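Local coordinates for xylanase and alpha-amylase inhibitor protein (Scadoxus multiflorus, PDB 3MU7) that probably inhibits both xylanase and alpha-amylase and adopts the TIM-barrel fold of glycosyl hydrolase family 18, at residues 24-29 with 263-268; 221-226 with 256-261; 123-126 with 132-135. All coordinates share one frame; numbering follows the deposited sequence.

Three contacts of very different span tie together distant and neighbouring parts of a TIM barrel. From the N terminus, residues 24-29 come first, between helix 18-23 and strand 29-37, and meet residues 263-268 near the C terminus, so contact 1 encloses most of the chain. Contact 3 lies within that span and is the shortest closure, joining strand 120-125 to the helix that follows it. Contact 2 comes later, also within the span, linking the loop after strand 213-218 to helix 256-262. Contacts 2 and 3 follow in series without crossing. Contacts 1 and 2 meet through D259, whereas contact 3 lies on the opposite side of the chain's centre from both.

Contact 1. Residues 24-29 with 263-268; sequences SGNYAY and QFSNKI
N26 and S265, at 6.6 Å, form the closest CA pair between loop 24-29 and residues 263-268, which begin helix 264-269 with Q263 as N-cap. In this TIM barrel a loop of the N-terminal part, leading into strand 29-37, packs on the last helix, 264-269, the second of two short helices that follow strand 248-254, beside the place where strands 5-9 and 248-254 close the barrel. The carboxamide of N26 does the joining. Its ND2 gives one hydrogen bond to N266 OD1 at 2.9 Å, almost straight at 177° and in the plane of the N26 amide, although it reaches the acceptor from above the N266 carbonyl plane. The second goes to S265 OG at 2.8 Å, more bent and tilted from the amide plane. Both bonds together fix the rotation of the N26 amide, which stands 80° from that of N266. The N266 amide is held in turn by its own ND2, bonded to Q263 OE1 one helical turn back.

S265 turns OG between its backbone N and carbonyl carbon (chi1 60°), where the hydroxyl can accept the N26 bond and is also hydrogen-bonded to D259 OD2. The same carboxylate oxygen is hydrogen-bonded to Y27 OH, a hydroxyl that also meets R16, so the buried polar ends of Y27 and S265 share one acidic partner. N26 CB lies over the centre of the Y27 ring, and N26 OD1 has K271 NZ as a partner. A water also joins the segments, hydrogen-bonded to S24 O at 2.9 Å and to N266 OD1 at 3.0 Å.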
ATOM      1  N   SER A  24      13.419   1.306  12.311  1.00  9.87           N
ATOM      2  CA  SER A  24      14.248   0.260  11.719  1.00 10.20           C
ATOM      3  C   SER A  24      15.155   0.821  10.627  1.00 10.12           C
ATOM      4  O   SER A  24      16.233   0.284  10.377  1.00 11.00           O
ATOM      5  CB  SER A  24      13.382  -0.848  11.125  1.00 10.32           C
ATOM      6  OG  SER A  24      12.789  -0.433   9.908  1.00 10.03           O
ATOM      7  N   GLY A  25      14.715   1.894   9.971  1.00 10.20           N
ATOM      8  CA  GLY A  25      15.452   2.470   8.847  1.00 10.77           C
ATOM      9  C   GLY A  25      15.352   1.639   7.579  1.00 10.73           C
ATOM     10  O   GLY A  25      16.067   1.900   6.611  1.00 12.12           O
ATOM     11  N   ASN A  26      14.475   0.638   7.575  1.00 10.34           N
ATOM     12  CA  ASN A  26      14.366  -0.269   6.429  1.00 10.06           C
ATOM     13  C   ASN A  26      13.387   0.186   5.359  1.00  9.44           C
ATOM     14  O   ASN A  26      13.405  -0.346   4.244  1.00  9.90           O
ATOM     15  CB  ASN A  26      13.977  -1.672   6.886  1.00 10.64           C
ATOM     16  CG  ASN A  26      15.103  -2.395   7.578  1.00 11.84           C
ATOM     17  OD1 ASN A  26      16.154  -1.814   7.859  1.00 13.94           O
ATOM     18  ND2 ASN A  26      14.889  -3.671   7.866  1.00 13.40           N
ATOM     19  N   TYR A  27      12.530   1.148   5.693  1.00  8.95           N
ATOM     20  CA  TYR A  27      11.364   1.446   4.864  1.00  8.51           C
ATOM     21  C   TYR A  27      11.306   2.882   4.384  1.00  8.66           C
ATOM     22  O   TYR A  27      11.554   3.811   5.156  1.00  9.44           O
ATOM     23  CB  TYR A  27      10.083   1.139   5.641  1.00  8.56           C
ATOM     24  CG  TYR A  27      10.089  -0.186   6.356  1.00  7.77           C
ATOM     25  CD1 TYR A  27      10.093  -0.239   7.748  1.00  8.55           C
ATOM     26  CD2 TYR A  27      10.110  -1.384   5.648  1.00  8.22           C
ATOM     27  CE1 TYR A  27      10.097  -1.442   8.409  1.00  8.32           C
ATOM     28  CE2 TYR A  27      10.102  -2.597   6.303  1.00  8.21           C
ATOM     29  CZ  TYR A  27      10.100  -2.619   7.690  1.00  8.01           C
ATOM     30  OH  TYR A  27      10.092  -3.802   8.383  1.00  9.49           O
ATOM     31  N   ALA A  28      10.936   3.052   3.121  1.00  8.16           N
ATOM     32  CA  ALA A  28      10.689   4.361   2.539  1.00  8.19           C
ATOM     33  C   ALA A  28       9.219   4.767   2.690  1.00  7.91           C
ATOM     34  O   ALA A  28       8.905   5.952   2.742  1.00  7.95           O
ATOM     35  CB  ALA A  28      11.092   4.361   1.070  1.00  8.66           C
ATOM     36  N   TYR A  29       8.331   3.776   2.730  1.00  7.74           N
ATOM     37  CA  TYR A  29       6.895   3.993   2.898  1.00  7.62           C
ATOM     38  C   TYR A  29       6.397   3.027   3.945  1.00  7.20           C
ATOM     39  O   TYR A  29       6.750   1.839   3.918  1.00  7.23           O
ATOM     40  CB  TYR A  29       6.114   3.637   1.638  1.00  9.04           C
ATOM     41  CG  TYR A  29       6.281   4.505   0.428  1.00 11.77           C
ATOM     42  CD1 TYR A  29       5.416   5.574   0.196  1.00 14.51           C
ATOM     43  CD2 TYR A  29       7.247   4.217  -0.533  1.00 14.80           C
ATOM     44  CE1 TYR A  29       5.532   6.366  -0.945  1.00 17.39           C
ATOM     45  CE2 TYR A  29       7.373   5.006  -1.680  1.00 17.27           C
ATOM     46  CZ  TYR A  29       6.513   6.074  -1.874  1.00 18.19           C
ATOM     47  OH  TYR A  29       6.637   6.855  -3.001  1.00 21.45           O
ATOM     48  N   GLN A 263      12.877 -10.986   9.703  1.00 11.96           N
ATOM     49  CA  GLN A 263      13.957 -10.099   9.292  1.00 12.48           C
ATOM     50  C   GLN A 263      14.239 -10.106   7.791  1.00 11.85           C
ATOM     51  O   GLN A 263      15.327  -9.906   7.381  1.00 11.98           O
ATOM     52  CB  GLN A 263      15.236 -10.370  10.122  1.00 13.37           C
ATOM     53  CG  GLN A 263      15.011 -10.089  11.567  1.00 16.21           C
ATOM     54  CD  GLN A 263      16.300 -10.036  12.346  1.00 19.31           C
ATOM     55  OE1 GLN A 263      17.199  -9.300  12.062  1.00 22.40           O
ATOM     56  NE2 GLN A 263      16.355 -10.805  13.332  1.00 22.13           N
ATOM     57  N   PHE A 264      13.175 -10.334   7.009  1.00 11.43           N
ATOM     58  CA  PHE A 264      13.246 -10.354   5.548  1.00 11.11           C
ATOM     59  C   PHE A 264      13.889  -9.087   4.990  1.00 11.25           C
ATOM     60  O   PHE A 264      14.832  -9.164   4.195  1.00 11.65           O
ATOM     61  CB  PHE A 264      11.839 -10.532   4.974  1.00 10.93           C
ATOM     62  CG  PHE A 264      11.800 -10.895   3.510  1.00 10.13           C
ATOM     63  CD1 PHE A 264      11.546 -12.201   3.118  1.00 11.02           C
ATOM     64  CD2 PHE A 264      11.965  -9.927   2.525  1.00 10.92           C
ATOM     65  CE1 PHE A 264      11.477 -12.540   1.776  1.00 11.62           C
ATOM     66  CE2 PHE A 264      11.902 -10.263   1.182  1.00 11.34           C
ATOM     67  CZ  PHE A 264      11.661 -11.573   0.811  1.00 11.51           C
ATOM     68  N   SER A 265      13.399  -7.919   5.407  1.00 11.03           N
ATOM     69  CA  SER A 265      13.964  -6.667   4.899  1.00 11.35           C
ATOM     70  C   SER A 265      15.418  -6.461   5.342  1.00 12.27           C
ATOM     71  O   SER A 265      16.222  -5.950   4.571  1.00 12.21           O
ATOM     72  CB  SER A 265      13.107  -5.449   5.249  1.00 10.31           C
ATOM     73  OG  SER A 265      12.980  -5.308   6.646  1.00 10.15           O
ATOM     74  N   ASN A 266      15.757  -6.854   6.573  1.00 13.46           N
ATOM     75  CA  ASN A 266      17.164  -6.838   7.003  1.00 15.29           C
ATOM     76  C   ASN A 266      18.038  -7.643   6.039  1.00 15.90           C
ATOM     77  O   ASN A 266      19.101  -7.177   5.622  1.00 16.45           O
ATOM     78  CB  ASN A 266      17.328  -7.359   8.438  1.00 15.78           C
ATOM     79  CG  ASN A 266      17.022  -6.304   9.490  1.00 17.52           C
ATOM     80  OD1 ASN A 266      16.973  -5.107   9.202  1.00 18.46           O
ATOM     81  ND2 ASN A 266      16.828  -6.749  10.729  1.00 20.10           N
ATOM     82  N   LYS A 267      17.566  -8.830   5.657  1.00 16.58           N
ATOM     83  CA  LYS A 267      18.298  -9.711   4.741  1.00 17.26           C
ATOM     84  C   LYS A 267      18.387  -9.146   3.325  1.00 17.38           C
ATOM     85  O   LYS A 267      19.435  -9.245   2.677  1.00 17.89           O
ATOM     86  CB  LYS A 267      17.674 -11.109   4.722  1.00 17.51           C
ATOM     87  CG  LYS A 267      17.797 -11.849   6.044  1.00 18.79           C
ATOM     88  CD  LYS A 267      17.045 -13.166   6.009  1.00 21.51           C
ATOM     89  CE  LYS A 267      16.966 -13.791   7.387  1.00 23.04           C
ATOM     90  NZ  LYS A 267      16.095 -14.998   7.380  1.00 24.79           N
ATOM     91  N   ILE A 268      17.293  -8.555   2.847  1.00 17.10           N
ATOM     92  CA  ILE A 268      17.278  -7.865   1.553  1.00 17.18           C
ATOM     93  C   ILE A 268      18.322  -6.743   1.523  1.00 17.24           C
ATOM     94  O   ILE A 268      19.048  -6.587   0.536  1.00 17.37           O
ATOM     95  CB  ILE A 268      15.862  -7.281   1.223  1.00 16.96           C
ATOM     96  CG1 ILE A 268      14.866  -8.404   0.895  1.00 17.12           C
ATOM     97  CG2 ILE A 268      15.931  -6.270   0.078  1.00 17.59           C
ATOM     98  CD1 ILE A 268      15.097  -9.125  -0.448  1.00 17.87           C
TER
HETATM   99  O   HOH W   1      16.879  -2.547  10.678  1.00 23.29           O

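Contact 2. Residues 221-226 with 256-261; sequences PDAAGS and SYWDTV
W258 offers one face of its indole to two consecutive residues, A223 and D222, and the surface contact between 221-226 and 256-261 rests on that face. The methyl of A223 sits over the pyrrole end, with CB 3.5 Å from W258 CD1. D222 takes the other end: its CB lies 3.6 Å from W258 CH2 and 3.9 Å from the centroid of the six-membered ring, 25° off the ring normal, which makes a CH-pi contact displaced toward the rim. Beyond CB, the D222 carboxylate is inclined to the indole, with OD2 at 3.9 Å from W258 CH2, so the methylene rather than the charged group does most of the touching. The A223 methyl and the D222 methylene thus lie along the length of the indole.

In the beta/alpha (TIM) barrel, the loop after strand 213-218, on the way to helix 231-242, here meets the helix after the neighbouring strand 248-254: W258 lies in the first turn of helix 256-262, which follows that strand after D255. With CG anti to its carbonyl carbon (chi1 -73°), W258 swings its indole off the helix toward the loop. On the opposite face of the indole lies Y257, its CD2 3.7 Å above the plane, and the H220 ring also meets W258, with the planes about 30° apart. H220 also accepts, through ND1, a hydrogen bond from D222 N. At the helix start, the backbone N of W258 bonds D255 OD1, and T260 OG1 returns a hydrogen bond to S256 O, which T260 N also uses.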
ATOM      1  N   PRO A 221       6.734 -17.182   5.273  1.00 11.47           N
ATOM      2  CA  PRO A 221       5.820 -18.185   4.701  1.00 12.31           C
ATOM      3  C   PRO A 221       4.382 -18.153   5.246  1.00 12.45           C
ATOM      4  O   PRO A 221       3.436 -18.460   4.513  1.00 13.46           O
ATOM      5  CB  PRO A 221       6.486 -19.517   5.065  1.00 13.13           C
ATOM      6  CG  PRO A 221       7.916 -19.213   5.184  1.00 13.40           C
ATOM      7  CD  PRO A 221       8.045 -17.769   5.616  1.00 11.47           C
ATOM      8  N   ASP A 222       4.225 -17.781   6.514  1.00 11.78           N
ATOM      9  CA  ASP A 222       2.912 -17.735   7.151  1.00 12.19           C
ATOM     10  C   ASP A 222       2.124 -16.474   6.794  1.00 11.35           C
ATOM     11  O   ASP A 222       0.946 -16.389   7.109  1.00 11.55           O
ATOM     12  CB  ASP A 222       3.050 -17.788   8.678  1.00 12.99           C
ATOM     13  CG  ASP A 222       3.248 -19.199   9.225  1.00 15.26           C
ATOM     14  OD1 ASP A 222       2.681 -20.173   8.668  1.00 20.38           O
ATOM     15  OD2 ASP A 222       3.924 -19.321  10.274  1.00 20.85           O
ATOM     16  N   ALA A 223       2.782 -15.491   6.175  1.00 10.72           N
ATOM     17  CA  ALA A 223       2.158 -14.190   5.908  1.00 10.45           C
ATOM     18  C   ALA A 223       1.172 -14.210   4.743  1.00 10.19           C
ATOM     19  O   ALA A 223       0.347 -13.308   4.617  1.00 10.46           O
ATOM     20  CB  ALA A 223       3.229 -13.131   5.671  1.00 10.05           C
ATOM     21  N   ALA A 224       1.281 -15.222   3.886  1.00 10.68           N
ATOM     22  CA  ALA A 224       0.408 -15.376   2.727  1.00 11.29           C
ATOM     23  C   ALA A 224       0.126 -16.855   2.510  1.00 11.92           C
ATOM     24  O   ALA A 224       0.889 -17.703   2.972  1.00 12.91           O
ATOM     25  CB  ALA A 224       1.055 -14.770   1.490  1.00 11.13           C
ATOM     26  N   GLY A 225      -0.961 -17.157   1.801  1.00 12.21           N
ATOM     27  CA  GLY A 225      -1.324 -18.535   1.474  1.00 12.90           C
ATOM     28  C   GLY A 225      -0.342 -19.203   0.540  1.00 13.30           C
ATOM     29  O   GLY A 225      -0.141 -20.419   0.606  1.00 14.31           O
ATOM     30  N   SER A 226       0.263 -18.404  -0.335  1.00 12.89           N
ATOM     31  CA  SER A 226       1.252 -18.878  -1.296  1.00 12.41           C
ATOM     32  C   SER A 226       2.049 -17.693  -1.828  1.00 11.96           C
ATOM     33  O   SER A 226       1.647 -16.537  -1.659  1.00 11.72           O
ATOM     34  CB  SER A 226       0.574 -19.622  -2.455  1.00 13.05           C
ATOM     35  OG  SER A 226      -0.268 -18.759  -3.198  1.00 14.35           O
ATOM     36  N   SER A 256       4.573  -5.715   8.101  1.00  6.56           N
ATOM     37  CA  SER A 256       5.502  -5.335   9.185  1.00  6.94           C
ATOM     38  C   SER A 256       5.532  -6.361  10.333  1.00  6.81           C
ATOM     39  O   SER A 256       6.578  -6.740  10.802  1.00  7.52           O
ATOM     40  CB  SER A 256       5.153  -3.950   9.702  1.00  7.02           C
ATOM     41  OG  SER A 256       6.038  -3.520  10.735  1.00  7.05           O
ATOM     42  N   TYR A 257       4.344  -6.828  10.700  1.00  7.08           N
ATOM     43  CA  TYR A 257       4.227  -7.836  11.745  1.00  7.74           C
ATOM     44  C   TYR A 257       5.133  -9.028  11.443  1.00  7.93           C
ATOM     45  O   TYR A 257       5.932  -9.438  12.286  1.00  8.69           O
ATOM     46  CB  TYR A 257       2.769  -8.261  11.853  1.00  8.08           C
ATOM     47  CG  TYR A 257       2.456  -9.357  12.829  1.00  9.17           C
ATOM     48  CD1 TYR A 257       2.730  -9.217  14.187  1.00  9.83           C
ATOM     49  CD2 TYR A 257       1.814 -10.511  12.398  1.00 11.20           C
ATOM     50  CE1 TYR A 257       2.396 -10.222  15.085  1.00 11.65           C
ATOM     51  CE2 TYR A 257       1.477 -11.518  13.286  1.00 12.90           C
ATOM     52  CZ  TYR A 257       1.769 -11.367  14.625  1.00 12.81           C
ATOM     53  OH  TYR A 257       1.433 -12.379  15.496  1.00 15.85           O
ATOM     54  N   TRP A 258       5.021  -9.567  10.235  1.00  7.70           N
ATOM     55  CA  TRP A 258       5.822 -10.724   9.850  1.00  8.26           C
ATOM     56  C   TRP A 258       7.281 -10.410   9.560  1.00  8.22           C
ATOM     57  O   TRP A 258       8.159 -11.228   9.841  1.00  9.58           O
ATOM     58  CB  TRP A 258       5.168 -11.477   8.694  1.00  8.30           C
ATOM     59  CG  TRP A 258       3.967 -12.239   9.155  1.00  8.78           C
ATOM     60  CD1 TRP A 258       2.660 -11.942   8.910  1.00  9.26           C
ATOM     61  CD2 TRP A 258       3.968 -13.410   9.975  1.00  9.43           C
ATOM     62  NE1 TRP A 258       1.841 -12.866   9.518  1.00 10.07           N
ATOM     63  CE2 TRP A 258       2.620 -13.775  10.182  1.00  9.48           C
ATOM     64  CE3 TRP A 258       4.978 -14.186  10.562  1.00 10.10           C
ATOM     65  CZ2 TRP A 258       2.251 -14.889  10.944  1.00 11.53           C
ATOM     66  CZ3 TRP A 258       4.612 -15.291  11.323  1.00 11.42           C
ATOM     67  CH2 TRP A 258       3.259 -15.630  11.508  1.00 12.40           C
ATOM     68  N   ASP A 259       7.552  -9.230   9.007  1.00  8.17           N
ATOM     69  CA  ASP A 259       8.923  -8.790   8.745  1.00  8.46           C
ATOM     70  C   ASP A 259       9.715  -8.646  10.048  1.00  8.87           C
ATOM     71  O   ASP A 259      10.920  -8.901  10.086  1.00  9.27           O
ATOM     72  CB  ASP A 259       8.903  -7.471   7.973  1.00  8.30           C
ATOM     73  CG  ASP A 259      10.221  -7.157   7.295  1.00  9.23           C
ATOM     74  OD1 ASP A 259      10.990  -8.080   6.967  1.00 10.21           O
ATOM     75  OD2 ASP A 259      10.470  -5.965   7.066  1.00 10.22           O
ATOM     76  N   THR A 260       9.037  -8.254  11.124  1.00  9.60           N
ATOM     77  CA  THR A 260       9.672  -8.177  12.441  1.00 11.20           C
ATOM     78  C   THR A 260      10.192  -9.554  12.866  1.00 12.03           C
ATOM     79  O   THR A 260      11.308  -9.655  13.385  1.00 13.49           O
ATOM     80  CB  THR A 260       8.689  -7.639  13.496  1.00 10.70           C
ATOM     81  OG1 THR A 260       8.230  -6.336  13.113  1.00 10.79           O
ATOM     82  CG2 THR A 260       9.329  -7.547  14.882  1.00 11.47           C
ATOM     83  N   VAL A 261       9.380 -10.586  12.632  1.00 13.10           N
ATOM     84  CA  VAL A 261       9.693 -11.992  12.937  1.00 14.27           C
ATOM     85  C   VAL A 261      10.821 -12.523  12.043  1.00 13.94           C
ATOM     86  O   VAL A 261      11.807 -13.104  12.516  1.00 14.53           O
ATOM     87  CB  VAL A 261       8.422 -12.897  12.737  1.00 14.40           C
ATOM     88  CG1 VAL A 261       8.745 -14.387  12.902  1.00 15.73           C
ATOM     89  CG2 VAL A 261       7.284 -12.474  13.664  1.00 15.88           C
TER

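Contact 3. Residues 123-126 with 132-135; sequences FHIE and QYQL
Strand 120-125, helix 133-144 and strand 151-154 form one of the beta-alpha-beta units of the TIM barrel, and I125 and Y133 pack its first strand against its helix. Their CA atoms are 8.9 Å apart, and the side chains approach from opposite directions, so the branched end of the isoleucine lands on the aromatic ring. I125 CG1 stands over the face of Y133, 3.9 Å from the ring centroid and 19° off the normal, a CH-pi contact. From that position CD1 continues to within 3.5 Å of Y133 CE2, while the other branch places CG2 3.5 Å from Y133 CE1. The two branches thus span the hydroxyl-bearing half of the ring, touching both of its flanks. With chi1 -53°, CG1 anti to the carbonyl carbon and CG2 anti to the backbone N, both branches are turned to the ring.

Two residues earlier, F123 points the same way from the strand, toward the helix. Its CE1 faces the helix backbone, the edge of the ring lying 3.9 Å from Y133 O near the ring plane, and the same CE1 stands 4.4 Å from Y133 CD2. H124, between F123 and I125, does not point to the helix, and its ND1 bonds Y8 OH; E126 bonds Q180 NE2 through OE1. The sequence DGIDFHIE, ending at E126, resembles the DGxDxDxE motif of family 18 chitinases, with H124 at the place of the last aspartate and E126 at that of the glutamate. Farther out, L136, A137 and L140 of helix 133-144 carry on the packing around F123, F174 meets the F123 ring edge-to-face, and the Y133 side chain also touches F38 and Y81.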
ATOM      1  N   PHE A 123      -4.771   2.549  -2.561  1.00  5.77           N
ATOM      2  CA  PHE A 123      -5.983   1.839  -2.999  1.00  6.07           C
ATOM      3  C   PHE A 123      -5.709   0.336  -2.950  1.00  6.29           C
ATOM      4  O   PHE A 123      -5.139  -0.235  -3.894  1.00  7.25           O
ATOM      5  CB  PHE A 123      -6.341   2.211  -4.444  1.00  6.27           C
ATOM      6  CG  PHE A 123      -7.035   3.543  -4.620  1.00  6.15           C
ATOM      7  CD1 PHE A 123      -8.140   3.633  -5.462  1.00  6.87           C
ATOM      8  CD2 PHE A 123      -6.579   4.703  -3.991  1.00  6.94           C
ATOM      9  CE1 PHE A 123      -8.782   4.858  -5.685  1.00  7.68           C
ATOM     10  CE2 PHE A 123      -7.223   5.928  -4.204  1.00  7.40           C
ATOM     11  CZ  PHE A 123      -8.327   6.002  -5.054  1.00  7.92           C
ATOM     12  N   HIS A 124      -6.108  -0.317  -1.868  1.00  6.49           N
ATOM     13  CA  HIS A 124      -5.953  -1.777  -1.736  1.00  6.52           C
ATOM     14  C   HIS A 124      -7.333  -2.418  -1.938  1.00  6.63           C
ATOM     15  O   HIS A 124      -7.880  -3.092  -1.059  1.00  7.29           O
ATOM     16  CB  HIS A 124      -5.347  -2.119  -0.367  1.00  6.69           C
ATOM     17  CG  HIS A 124      -4.839  -3.527  -0.236  1.00  6.53           C
ATOM     18  ND1 HIS A 124      -3.504  -3.809  -0.048  1.00  6.90           N
ATOM     19  CD2 HIS A 124      -5.479  -4.723  -0.239  1.00  8.09           C
ATOM     20  CE1 HIS A 124      -3.342  -5.117   0.056  1.00  7.40           C
ATOM     21  NE2 HIS A 124      -4.523  -5.694  -0.055  1.00  8.40           N
ATOM     22  N   ILE A 125      -7.892  -2.194  -3.123  1.00  7.09           N
ATOM     23  CA  ILE A 125      -9.248  -2.628  -3.447  1.00  7.85           C
ATOM     24  C   ILE A 125      -9.202  -4.051  -3.969  1.00  8.26           C
ATOM     25  O   ILE A 125      -8.690  -4.304  -5.064  1.00  9.13           O
ATOM     26  CB  ILE A 125      -9.915  -1.674  -4.465  1.00  7.70           C
ATOM     27  CG1 ILE A 125      -9.853  -0.212  -3.982  1.00  8.26           C
ATOM     28  CG2 ILE A 125     -11.341  -2.125  -4.777  1.00  8.57           C
ATOM     29  CD1 ILE A 125     -10.370   0.035  -2.556  1.00  8.69           C
ATOM     30  N   GLU A 126      -9.748  -4.969  -3.178  1.00  8.77           N
ATOM     31  CA  GLU A 126      -9.617  -6.396  -3.432  1.00  9.81           C
ATOM     32  C   GLU A 126     -10.914  -7.040  -3.920  1.00 10.20           C
ATOM     33  O   GLU A 126     -10.919  -8.211  -4.291  1.00 10.59           O
ATOM     34  CB  GLU A 126      -9.086  -7.096  -2.173  1.00  9.93           C
ATOM     35  CG  GLU A 126      -8.549  -8.510  -2.398  1.00 11.49           C
ATOM     36  CD  GLU A 126      -7.246  -8.562  -3.236  1.00  5.85           C
ATOM     37  OE1 GLU A 126      -6.231  -7.905  -2.834  1.00 15.37           O
ATOM     38  OE2 GLU A 126      -7.242  -9.254  -4.235  1.00 19.37           O
ATOM     39  N   GLN A 132     -16.969   2.776  -8.705  1.00 10.01           N
ATOM     40  CA  GLN A 132     -16.732   4.214  -8.865  1.00  9.89           C
ATOM     41  C   GLN A 132     -15.343   4.636  -8.381  1.00  9.36           C
ATOM     42  O   GLN A 132     -15.113   5.802  -8.046  1.00  9.66           O
ATOM     43  CB  GLN A 132     -17.835   5.045  -8.198  1.00 10.57           C
ATOM     44  CG  GLN A 132     -19.217   4.853  -8.828  1.00 12.15           C
ATOM     45  CD  GLN A 132     -19.364   5.499 -10.206  1.00 15.24           C
ATOM     46  OE1 GLN A 132     -18.530   6.291 -10.637  1.00 14.90           O
ATOM     47  NE2 GLN A 132     -20.456   5.174 -10.893  1.00 18.11           N
ATOM     48  N   TYR A 133     -14.413   3.688  -8.360  1.00  8.83           N
ATOM     49  CA  TYR A 133     -13.047   3.994  -7.926  1.00  8.57           C
ATOM     50  C   TYR A 133     -12.310   4.970  -8.847  1.00  8.51           C
ATOM     51  O   TYR A 133     -11.467   5.732  -8.375  1.00  8.18           O
ATOM     52  CB  TYR A 133     -12.234   2.719  -7.675  1.00  8.72           C
ATOM     53  CG  TYR A 133     -12.721   1.980  -6.452  1.00  7.99           C
ATOM     54  CD1 TYR A 133     -13.459   0.809  -6.569  1.00  8.63           C
ATOM     55  CD2 TYR A 133     -12.458   2.475  -5.176  1.00  7.87           C
ATOM     56  CE1 TYR A 133     -13.928   0.145  -5.432  1.00  8.81           C
ATOM     57  CE2 TYR A 133     -12.926   1.829  -4.044  1.00  8.06           C
ATOM     58  CZ  TYR A 133     -13.643   0.665  -4.181  1.00  8.14           C
ATOM     59  OH  TYR A 133     -14.089   0.031  -3.048  1.00  9.57           O
ATOM     60  N   GLN A 134     -12.644   4.972 -10.139  1.00  8.70           N
ATOM     61  CA  GLN A 134     -12.088   5.975 -11.042  1.00  8.90           C
ATOM     62  C   GLN A 134     -12.504   7.386 -10.613  1.00  8.90           C
ATOM     63  O   GLN A 134     -11.669   8.282 -10.554  1.00  8.60           O
ATOM     64  CB  GLN A 134     -12.463   5.696 -12.502  1.00  9.37           C
ATOM     65  CG  GLN A 134     -11.956   6.745 -13.495  1.00 10.06           C
ATOM     66  CD  GLN A 134     -10.447   6.738 -13.687  1.00 10.19           C
ATOM     67  OE1 GLN A 134      -9.733   5.886 -13.164  1.00 12.04           O
ATOM     68  NE2 GLN A 134      -9.956   7.698 -14.448  1.00  8.18           N
ATOM     69  N   LEU A 135     -13.784   7.578 -10.308  1.00  8.39           N
ATOM     70  CA  LEU A 135     -14.252   8.872  -9.815  1.00  8.59           C
ATOM     71  C   LEU A 135     -13.585   9.258  -8.488  1.00  8.17           C
ATOM     72  O   LEU A 135     -13.202  10.405  -8.303  1.00  8.52           O
ATOM     73  CB  LEU A 135     -15.778   8.899  -9.686  1.00  9.28           C
ATOM     74  CG  LEU A 135     -16.412  10.209  -9.196  1.00  9.81           C
ATOM     75  CD1 LEU A 135     -16.069  11.400 -10.086  1.00 11.22           C
ATOM     76  CD2 LEU A 135     -17.916  10.053  -9.075  1.00 11.30           C
TER